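Side-chain contacts in glutathione peroxidase (PDB 2V1M), which catalyses the reduction of hydrogen peroxide by glutathione, giving water and glutathione disulfide: residues A111-L114 with Y115-L118; R121-T125 with L126-I130; A154-D157 with I158-D161. One frame throughout, in Å; residues are numbered along the deposited sequence. Where two conformers were deposited one is given.

Interaction 1: A111-L114 with Y115-L118; sequences ADDL and YKFL
A111 and K116 meet at the N-capped first turn of helix 113-121, within the thioredoxin-like fold of the glutathione peroxidases. A111 O lies 3.4 Å from K116 CE, alongside the extended lysine chain. K116 NZ reaches back to bond S109 O, just before the turn.

D112 is the N-cap. Its OD1 takes the N-H of L114 at 2.9 Å, on the anti side of the carboxylate. Its carbonyl O takes K116 N at 3.0 Å, in the carbonyl plane, so side chain and backbone hold one N-H each.

D113 starts out away from the lysine, but its carboxylate end comes nearer, with D113 OD1 3.8 Å from K116 CD. D113 OD1 stays 4.4 Å from K116 NZ, beyond a salt bridge, and one water links the two atoms. D113 O accepts F117 N at 2.9 Å.

L114 O accepts L118 N at 2.8 Å. The L114 side chain, with CG anti to the backbone N (chi1 169°), meets L118 through CG and CD1. Y115 and L118 also touch I36 of strand 33-39, which fixes this side of the helix against the sheet. L118 CD1 sits 4.1 Å above the plane of the Y115 ring, over its centre.

Interaction 2: R121-T125 with L126-I130; sequences RQHGT and LTNNI. With SO4 (sulfate ion), chain C; SO4 (sulfate ion), chain B.
N128 OD1 is met by three groups of H123 and G124. G124 N donates to N128 OD1 at 2.9 Å, in the plane of the amide carbonyl. H123 CA comes within 3.1 Å of N128 OD1. The H123 ring turns one face to it, with OD1 offset toward the rim. Ring and amide planes are only 9° apart, so the two groups stack. N128 CB adds a CH-pi contact over that face, 4.1 Å from the ring centroid. The other end of the amide is fixed too, since ND2 bonds K119 O, in the last turn of helix 113-121.

The H123 ring is held in its own plane by two bonds. H123 ND1 donates to G124 O at 2.6 Å. H123 NE2 donates to O2 of the chain C sulfate at 2.7 Å. With chi1 at -162° the imidazole swings away from its own backbone N and lies over the N128 amide. N128 N binds O4 of the same sulfate, so the ion bridges the two residues.

Beyond G124 the chain makes a classic gamma turn at L126, with a weak bond from T127 N to T125 O. On T125, backbone N and OG1 both grip O2 of the chain B sulfate, OG1 at 2.8 Å. K131 and R148 supply further sulfate bonds.

Both sulfates probably come from the crystallisation liquor. Because both nitrogens of H123 act as donors, its imidazole is probably doubly protonated here, and the sulfate charge would stabilise that form.

Interaction 3: A154-D157 with I158-D161; sequences APYD and IEGD
P155 and Y156 bond I158 and E159 through backbone turns of the 3-10 type, with P155 O taking I158 N at 2.9 Å and Y156 O taking E159 N at 3.2 Å. Both donors stand well above the carbonyl planes, by 51° and 64°. A154 O takes D157 N in the same three-residue step.

I158 carries most of the side-chain contact. Its CB is 3.3 Å from P155 O. CG1 lies beside the backbone N (chi1 -57°), and the extended chain beyond it brings I158 CD1 to 4.2 Å from P155 CA. Outside the turn, I158 touches K136 of strand 136-139. P155 packs on N49, Q52 and M56 of helix 46-60.

E159 rests its CB 3.4 Å from Y156 O. Its extended chain brings E159 OE1 obliquely to 4.4 Å from Y156 CD1, a loose approach. The other oxygen, OE2, makes a salt bridge with R59.

Two waters carry the turn onward. Water 2 donates to Y156 O at 3.0 Å and accepts from G160 N at 2.9 Å. Water 3 joins D157 O to D161 N in the same way. Each takes the place of a direct bond four residues along. D161 OD2 is bound by K147 and Y149.

Such tight, water-bridged turns lead here into helix 159-167, the C-terminal helix of the thioredoxin-like fold, beside helix 46-60 and the central sheet.

The three contacts follow in series along the chain, and none nests in or crosses another. Interaction 1 starts helix 113-121 and sets it against strand 33-39. Interaction 2 adjoins it in sequence: it folds up the loop between that helix and strand 136-139, and N128 ties the loop back to K119. The chain then runs through strands 136-139 and 145-149. R148 on the latter bonds residues of interaction 2. Interaction 3 closes the turn before helix 159-167 and joins it to helix 46-60. Interactions 1 and 3 lie on opposite sides of the chain's centre, with centres about 23 Å apart.

Interaction 1: A111-L114 with Y115-L118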
ATOM      1  N   ALA A 111      -6.737   3.971 -13.484  1.00  4.80           N
ATOM      2  CA  ALA A 111      -5.931   3.559 -12.331  1.00  4.38           C
ATOM      3  C   ALA A 111      -4.587   4.292 -12.378  1.00  4.40           C
ATOM      4  O   ALA A 111      -4.021   4.552 -13.447  1.00  5.26           O
ATOM      5  CB  ALA A 111      -5.694   2.100 -12.364  1.00  4.82           C
ATOM      6  N   ASP A 112      -4.057   4.583 -11.196  1.00  3.97           N
ATOM      7  CA  ASP A 112      -2.715   5.135 -11.109  1.00  3.78           C
ATOM      8  C   ASP A 112      -1.743   4.184 -11.816  1.00  3.51           C
ATOM      9  O   ASP A 112      -1.835   2.953 -11.674  1.00  3.28           O
ATOM     10  CB  ASP A 112      -2.305   5.332  -9.647  1.00  4.37           C
ATOM     11  CG  ASP A 112      -1.115   6.251  -9.527  1.00  4.00           C
ATOM     12  OD1 ASP A 112       0.036   5.760  -9.624  1.00  4.17           O
ATOM     13  OD2 ASP A 112      -1.337   7.470  -9.343  1.00  5.24           O
ATOM     14  N   ASP A 113      -0.766   4.753 -12.514  1.00  3.76           N
ATOM     15  CA  ASP A 113       0.264   3.920 -13.156  1.00  3.66           C
ATOM     16  C   ASP A 113       0.986   3.005 -12.173  1.00  3.47           C
ATOM     17  O   ASP A 113       1.378   1.887 -12.564  1.00  3.22           O
ATOM     18  CB  ASP A 113       1.273   4.792 -13.897  1.00  4.37           C
ATOM     19  CG  ASP A 113       0.689   5.443 -15.153  1.00  4.96           C
ATOM     20  OD1 ASP A 113      -0.388   5.022 -15.636  1.00  6.84           O
ATOM     21  OD2 ASP A 113       1.345   6.380 -15.673  1.00  6.56           O
ATOM     22  N   LEU A 114       1.111   3.403 -10.908  1.00  3.08           N
ATOM     23  CA  LEU A 114       1.751   2.503  -9.940  1.00  3.36           C
ATOM     24  C   LEU A 114       0.949   1.177  -9.871  1.00  3.09           C
ATOM     25  O   LEU A 114       1.552   0.088  -9.828  1.00  3.05           O
ATOM     26  CB  LEU A 114       1.777   3.162  -8.569  1.00  3.45           C
ATOM     27  CG  LEU A 114       2.173   2.208  -7.414  1.00  3.49           C
ATOM     28  CD1 LEU A 114       3.594   1.682  -7.568  1.00  4.14           C
ATOM     29  CD2 LEU A 114       1.993   2.936  -6.096  1.00  4.29           C
ATOM     30  N   TYR A 115      -0.376   1.278  -9.818  1.00  3.25           N
ATOM     31  CA  TYR A 115      -1.194   0.070  -9.730  1.00  3.23           C
ATOM     32  C   TYR A 115      -1.272  -0.689 -11.028  1.00  3.19           C
ATOM     33  O   TYR A 115      -1.318  -1.927 -11.012  1.00  3.18           O
ATOM     34  CB  TYR A 115      -2.579   0.380  -9.129  1.00  2.93           C
ATOM     35  CG  TYR A 115      -2.534   0.337  -7.616  1.00  3.22           C
ATOM     36  CD1 TYR A 115      -3.005  -0.760  -6.916  1.00  3.07           C
ATOM     37  CD2 TYR A 115      -2.115   1.453  -6.910  1.00  3.31           C
ATOM     38  CE1 TYR A 115      -3.007  -0.761  -5.488  1.00  3.84           C
ATOM     39  CE2 TYR A 115      -2.123   1.476  -5.503  1.00  3.11           C
ATOM     40  CZ  TYR A 115      -2.574   0.356  -4.813  1.00  3.09           C
ATOM     41  OH  TYR A 115      -2.567   0.310  -3.427  1.00  3.27           O
ATOM     42  N   LYS A 116      -1.270   0.005 -12.168  1.00  3.36           N
ATOM     43  CA  LYS A 116      -1.113  -0.712 -13.438  1.00  3.56           C
ATOM     44  C   LYS A 116       0.162  -1.553 -13.397  1.00  3.26           C
ATOM     45  O   LYS A 116       0.175  -2.736 -13.793  1.00  3.99           O
ATOM     46  CB  LYS A 116      -1.117   0.249 -14.630  1.00  4.21           C
ATOM     47  CG  LYS A 116      -2.443   1.002 -14.759  1.00  4.24           C
ATOM     48  CD  LYS A 116      -2.488   1.855 -16.049  1.00  5.44           C
ATOM     49  CE  LYS A 116      -3.837   2.524 -16.197  1.00  6.21           C
ATOM     50  NZ  LYS A 116      -3.918   3.252 -17.516  1.00  6.95           N
ATOM     51  N   PHE A 117       1.242  -0.958 -12.913  1.00  3.24           N
ATOM     52  CA  PHE A 117       2.518  -1.666 -12.811  1.00  3.46           C
ATOM     53  C   PHE A 117       2.435  -2.836 -11.828  1.00  2.96           C
ATOM     54  O   PHE A 117       2.885  -3.967 -12.147  1.00  3.34           O
ATOM     55  CB  PHE A 117       3.625  -0.685 -12.401  1.00  3.82           C
ATOM     56  CG  PHE A 117       4.948  -1.343 -12.187  1.00  3.44           C
ATOM     57  CD1 PHE A 117       5.710  -1.807 -13.284  1.00  3.88           C
ATOM     58  CD2 PHE A 117       5.461  -1.517 -10.897  1.00  4.30           C
ATOM     59  CE1 PHE A 117       6.942  -2.402 -13.084  1.00  5.10           C
ATOM     60  CE2 PHE A 117       6.710  -2.121 -10.704  1.00  5.69           C
ATOM     61  CZ  PHE A 117       7.447  -2.552 -11.804  1.00  5.45           C
ATOM     62  N   LEU A 118       1.949  -2.598 -10.611  1.00  2.99           N
ATOM     63  CA  LEU A 118       1.873  -3.672  -9.606  1.00  3.12           C
ATOM     64  C   LEU A 118       1.103  -4.872 -10.178  1.00  2.92           C
ATOM     65  O   LEU A 118       1.553  -6.020 -10.075  1.00  3.08           O
ATOM     66  CB  LEU A 118       1.195  -3.161  -8.345  1.00  2.95           C
ATOM     67  CG  LEU A 118       2.005  -2.123  -7.542  1.00  3.05           C
ATOM     68  CD1 LEU A 118       1.114  -1.575  -6.429  1.00  3.25           C
ATOM     69  CD2 LEU A 118       3.276  -2.749  -6.960  1.00  3.84           C
TER
HETATM   70  O   HOH W   1      -1.364   4.575 -18.046  1.00 11.99           O

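Interaction 2: R121-T125 with L126-I130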
ATOM      1  N   ARG A 121       2.843  -7.118 -12.619  1.00  3.12           N
ATOM      2  CA  ARG A 121       3.930  -7.940 -12.083  1.00  3.06           C
ATOM      3  C   ARG A 121       3.466  -9.133 -11.255  1.00  3.06           C
ATOM      4  O   ARG A 121       4.228 -10.120 -11.185  1.00  3.35           O
ATOM      5  CB  ARG A 121       4.928  -7.082 -11.273  1.00  3.40           C
ATOM      6  CG  ARG A 121       5.732  -6.096 -12.110  1.00  4.32           C
ATOM      7  CD  ARG A 121       6.646  -6.839 -13.108  1.00  6.61           C
ATOM      8  NE  ARG A 121       7.609  -5.967 -13.781  1.00  7.97           N
ATOM      9  CZ  ARG A 121       8.782  -5.596 -13.267  1.00  8.87           C
ATOM     10  NH1 ARG A 121       9.172  -6.026 -12.075  1.00  7.39           N
ATOM     11  NH2 ARG A 121       9.573  -4.800 -13.987  1.00 10.38           N
ATOM     12  N   GLN A 122       2.309  -9.011 -10.590  1.00  3.19           N
ATOM     13  CA  GLN A 122       1.807 -10.110  -9.753  1.00  3.47           C
ATOM     14  C   GLN A 122       0.323 -10.277  -9.993  1.00  3.43           C
ATOM     15  O   GLN A 122      -0.471  -9.351  -9.716  1.00  3.58           O
ATOM     16  CB  GLN A 122       2.047  -9.830  -8.261  1.00  3.82           C
ATOM     17  CG  GLN A 122       3.495  -9.952  -7.837  1.00  3.73           C
ATOM     18  CD  GLN A 122       4.011 -11.383  -7.965  1.00  4.02           C
ATOM     19  OE1 GLN A 122       4.942 -11.661  -8.774  1.00  4.80           O
ATOM     20  NE2 GLN A 122       3.441 -12.315  -7.264  1.00  4.90           N
ATOM     21  N   HIS A 123      -0.030 -11.450 -10.502  1.00  3.54           N
ATOM     22  CA  HIS A 123      -1.410 -11.777 -10.847  1.00  3.44           C
ATOM     23  C   HIS A 123      -2.219 -12.110  -9.583  1.00  3.27           C
ATOM     24  O   HIS A 123      -1.717 -12.753  -8.646  1.00  3.67           O
ATOM     25  CB  HIS A 123      -1.426 -12.962 -11.789  1.00  3.94           C
ATOM     26  CG  HIS A 123      -2.729 -13.095 -12.532  1.00  4.13           C
ATOM     27  ND1 HIS A 123      -3.830 -13.699 -11.965  1.00  5.37           N
ATOM     28  CD2 HIS A 123      -3.117 -12.687 -13.769  1.00  4.90           C
ATOM     29  CE1 HIS A 123      -4.834 -13.682 -12.827  1.00  5.70           C
ATOM     30  NE2 HIS A 123      -4.434 -13.063 -13.924  1.00  5.37           N
ATOM     31  N   GLY A 124      -3.476 -11.683  -9.608  1.00  3.29           N
ATOM     32  CA  GLY A 124      -4.409 -12.006  -8.530  1.00  3.89           C
ATOM     33  C   GLY A 124      -4.920 -13.452  -8.620  1.00  4.04           C
ATOM     34  O   GLY A 124      -4.506 -14.255  -9.478  1.00  4.44           O
ATOM     35  N   THR A 125      -5.865 -13.770  -7.748  1.00  3.98           N
ATOM     36  CA  THR A 125      -6.484 -15.112  -7.805  1.00  4.32           C
ATOM     37  C   THR A 125      -7.545 -15.095  -8.879  1.00  4.35           C
ATOM     38  O   THR A 125      -8.516 -14.305  -8.800  1.00  4.25           O
ATOM     39  CB  THR A 125      -7.091 -15.481  -6.444  1.00  5.05           C
ATOM     40  OG1 THR A 125      -6.084 -15.391  -5.430  1.00  5.60           O
ATOM     41  CG2 THR A 125      -7.652 -16.929  -6.484  1.00  6.55           C
ATOM     42  N   LEU A 126      -7.379 -15.970  -9.871  1.00  4.84           N
ATOM     43  CA  LEU A 126      -8.255 -16.175 -11.033  0.50  5.41           C
ATOM     44  C   LEU A 126      -8.214 -15.014 -12.006  1.00  5.23           C
ATOM     45  O   LEU A 126      -7.816 -15.190 -13.164  1.00  6.61           O
ATOM     46  CB  LEU A 126      -9.680 -16.533 -10.603  0.50  6.73           C
ATOM     47  CG  LEU A 126      -9.889 -18.020 -10.354  0.50 10.16           C
ATOM     48  CD1 LEU A 126      -8.879 -18.541  -9.356  0.50  9.25           C
ATOM     49  CD2 LEU A 126     -11.289 -18.197  -9.789  0.50 10.94           C
ATOM     50  N   THR A 127      -8.663 -13.856 -11.564  1.00  5.15           N
ATOM     51  CA  THR A 127      -8.652 -12.647 -12.350  1.00  5.12           C
ATOM     52  C   THR A 127      -7.715 -11.621 -11.708  1.00  4.60           C
ATOM     53  O   THR A 127      -7.305 -11.760 -10.555  1.00  4.41           O
ATOM     54  CB  THR A 127     -10.062 -12.072 -12.486  1.00  6.09           C
ATOM     55  OG1 THR A 127     -10.609 -11.904 -11.170  1.00  6.82           O
ATOM     56  CG2 THR A 127     -10.986 -13.034 -13.278  1.00  8.57           C
ATOM     57  N   ASN A 128      -7.379 -10.588 -12.472  1.00  4.22           N
ATOM     58  CA  ASN A 128      -6.305  -9.693 -12.081  1.00  3.88           C
ATOM     59  C   ASN A 128      -6.701  -8.367 -11.424  1.00  3.54           C
ATOM     60  O   ASN A 128      -5.855  -7.730 -10.783  1.00  3.53           O
ATOM     61  CB  ASN A 128      -5.344  -9.416 -13.239  1.00  4.67           C
ATOM     62  CG  ASN A 128      -3.928  -9.170 -12.740  1.00  4.00           C
ATOM     63  OD1 ASN A 128      -3.548  -9.706 -11.689  1.00  4.41           O
ATOM     64  ND2 ASN A 128      -3.138  -8.416 -13.467  1.00  5.32           N
ATOM     65  N   ASN A 129      -7.898  -7.832 -11.663  0.50  3.65           N
ATOM     66  CA  ASN A 129      -8.282  -6.587 -10.986  0.80  3.70           C
ATOM     67  C   ASN A 129      -8.148  -6.761  -9.474  0.50  3.67           C
ATOM     68  O   ASN A 129      -8.340  -7.832  -8.924  0.50  3.43           O
ATOM     69  CB  ASN A 129      -9.759  -6.227 -11.272  0.80  4.68           C
ATOM     70  CG  ASN A 129      -9.939  -5.462 -12.575  0.50  3.89           C
ATOM     71  OD1 ASN A 129      -9.014  -5.379 -13.393  0.50  5.66           O
ATOM     72  ND2 ASN A 129     -11.116  -4.864 -12.758  0.50  6.20           N
ATOM     73  N   ILE A 130      -7.893  -5.661  -8.786  1.00  3.65           N
ATOM     74  CA  ILE A 130      -7.940  -5.596  -7.321  1.00  3.44           C
ATOM     75  C   ILE A 130      -9.383  -5.931  -6.909  1.00  3.75           C
ATOM     76  O   ILE A 130     -10.346  -5.390  -7.484  1.00  4.48           O
ATOM     77  CB  ILE A 130      -7.525  -4.205  -6.807  1.00  3.45           C
ATOM     78  CG1 ILE A 130      -6.153  -3.773  -7.335  1.00  3.42           C
ATOM     79  CG2 ILE A 130      -7.616  -4.136  -5.285  1.00  3.63           C
ATOM     80  CD1 ILE A 130      -5.026  -4.764  -7.039  1.00  4.37           C
TER
HETATM   81  S   SO4 C1172      -7.260 -11.695 -16.223  0.50  4.73           S
HETATM   82  O1  SO4 C1172      -8.323 -12.242 -17.075  0.50  8.17           O
HETATM   83  O2  SO4 C1172      -6.719 -12.811 -15.433  0.50  6.16           O
HETATM   84  O3  SO4 C1172      -6.231 -11.147 -17.112  0.50  8.36           O
HETATM   85  O4  SO4 C1172      -7.771 -10.660 -15.321  0.50  6.20           O
HETATM   86  S   SO4 B1171      -6.215 -11.212  -5.170  0.80  3.70           S
HETATM   87  O1  SO4 B1171      -6.586 -10.763  -6.554  0.80  7.51           O
HETATM   88  O2  SO4 B1171      -6.514 -12.659  -5.100  0.80  9.29           O
HETATM   89  O3  SO4 B1171      -4.768 -10.960  -5.008  0.80  3.22           O
HETATM   90  O4  SO4 B1171      -7.034 -10.517  -4.179  0.80  3.39           O

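Interaction 3: A154-D157 with I158-D161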
ATOM      1  N   ALA A 154      -4.514 -11.071   6.664  1.00  3.75           N
ATOM      2  CA  ALA A 154      -4.113 -10.219   7.764  1.00  4.27           C
ATOM      3  C   ALA A 154      -2.707  -9.675   7.504  1.00  3.87           C
ATOM      4  O   ALA A 154      -1.820 -10.447   7.152  1.00  4.04           O
ATOM      5  CB  ALA A 154      -4.112 -11.023   9.064  1.00  5.72           C
ATOM      6  N   PRO A 155      -2.466  -8.367   7.760  1.00  3.46           N
ATOM      7  CA  PRO A 155      -1.096  -7.863   7.578  1.00  4.03           C
ATOM      8  C   PRO A 155      -0.067  -8.692   8.335  1.00  4.07           C
ATOM      9  O   PRO A 155       1.020  -8.938   7.827  1.00  4.55           O
ATOM     10  CB  PRO A 155      -1.193  -6.416   8.077  1.00  4.14           C
ATOM     11  CG  PRO A 155      -2.645  -6.004   7.707  1.00  4.11           C
ATOM     12  CD  PRO A 155      -3.458  -7.276   7.985  1.00  4.29           C
ATOM     13  N   TYR A 156      -0.392  -9.143   9.547  1.00  4.73           N
ATOM     14  CA  TYR A 156       0.562  -9.931  10.317  1.00  5.96           C
ATOM     15  C   TYR A 156       1.024 -11.179   9.577  1.00  5.34           C
ATOM     16  O   TYR A 156       2.156 -11.641   9.795  1.00  7.02           O
ATOM     17  CB  TYR A 156      -0.044 -10.338  11.659  1.00  7.18           C
ATOM     18  CG  TYR A 156      -0.140  -9.274  12.697  1.00  9.29           C
ATOM     19  CD1 TYR A 156       0.524  -8.060  12.559  1.00 10.02           C
ATOM     20  CD2 TYR A 156      -0.866  -9.501  13.852  1.00 12.04           C
ATOM     21  CE1 TYR A 156       0.486  -7.105  13.549  1.00 11.29           C
ATOM     22  CE2 TYR A 156      -0.939  -8.538  14.856  1.00 12.03           C
ATOM     23  CZ  TYR A 156      -0.247  -7.344  14.684  1.00 10.33           C
ATOM     24  OH  TYR A 156      -0.318  -6.408  15.680  0.80 11.47           O
ATOM     25  N   ASP A 157       0.172 -11.747   8.747  1.00  6.07           N
ATOM     26  CA  ASP A 157       0.551 -12.958   8.017  1.00  6.56           C
ATOM     27  C   ASP A 157       1.533 -12.712   6.893  1.00  6.08           C
ATOM     28  O   ASP A 157       2.031 -13.674   6.287  1.00  7.46           O
ATOM     29  CB  ASP A 157      -0.684 -13.664   7.522  1.00  7.76           C
ATOM     30  CG  ASP A 157      -1.507 -14.266   8.683  1.00 10.91           C
ATOM     31  OD1 ASP A 157      -0.959 -14.442   9.783  1.00 16.53           O
ATOM     32  OD2 ASP A 157      -2.658 -14.623   8.471  1.00 16.49           O
ATOM     33  N   ILE A 158       1.846 -11.445   6.630  1.00  4.60           N
ATOM     34  CA  ILE A 158       2.829 -11.063   5.610  1.00  4.51           C
ATOM     35  C   ILE A 158       4.221 -10.866   6.248  1.00  4.15           C
ATOM     36  O   ILE A 158       5.235 -10.739   5.542  1.00  4.50           O
ATOM     37  CB  ILE A 158       2.338  -9.779   4.887  1.00  4.23           C
ATOM     38  CG1 ILE A 158       0.951 -10.030   4.293  1.00  4.65           C
ATOM     39  CG2 ILE A 158       3.314  -9.330   3.784  1.00  4.89           C
ATOM     40  CD1 ILE A 158       0.288  -8.786   3.745  1.00  5.61           C
ATOM     41  N   GLU A 159       4.290 -10.861   7.581  1.00  5.11           N
ATOM     42  CA  GLU A 159       5.535 -10.480   8.239  1.00  5.51           C
ATOM     43  C   GLU A 159       6.686 -11.442   7.914  1.00  5.32           C
ATOM     44  O   GLU A 159       7.814 -10.988   7.736  1.00  5.31           O
ATOM     45  CB  GLU A 159       5.294 -10.416   9.748  1.00  7.60           C
ATOM     46  CG  GLU A 159       6.407  -9.744  10.477  0.80  8.36           C
ATOM     47  CD  GLU A 159       5.979  -9.095  11.780  0.50  8.23           C
ATOM     48  OE1 GLU A 159       4.833  -8.611  11.916  0.50 10.44           O
ATOM     49  OE2 GLU A 159       6.843  -9.076  12.670  0.50  9.23           O
ATOM     50  N   GLY A 160       6.426 -12.746   7.851  1.00  5.49           N
ATOM     51  CA  GLY A 160       7.486 -13.709   7.533  1.00  6.11           C
ATOM     52  C   GLY A 160       8.126 -13.397   6.166  1.00  5.25           C
ATOM     53  O   GLY A 160       9.368 -13.410   6.001  1.00  5.50           O
ATOM     54  N   ASP A 161       7.278 -13.122   5.171  1.00  4.71           N
ATOM     55  CA  ASP A 161       7.771 -12.790   3.848  1.00  4.87           C
ATOM     56  C   ASP A 161       8.544 -11.469   3.862  1.00  4.23           C
ATOM     57  O   ASP A 161       9.571 -11.339   3.187  1.00  4.73           O
ATOM     58  CB  ASP A 161       6.612 -12.708   2.847  1.00  5.10           C
ATOM     59  CG  ASP A 161       5.949 -14.077   2.570  1.00  5.56           C
ATOM     60  OD1 ASP A 161       6.577 -15.128   2.831  1.00  7.33           O
ATOM     61  OD2 ASP A 161       4.807 -14.079   2.035  1.00  6.42           O
TER
HETATM   62  O   HOH W   2       3.986 -13.875   8.991  1.00 10.90           O
HETATM   63  O   HOH W   3       4.658 -14.189   5.557  1.00  8.14           O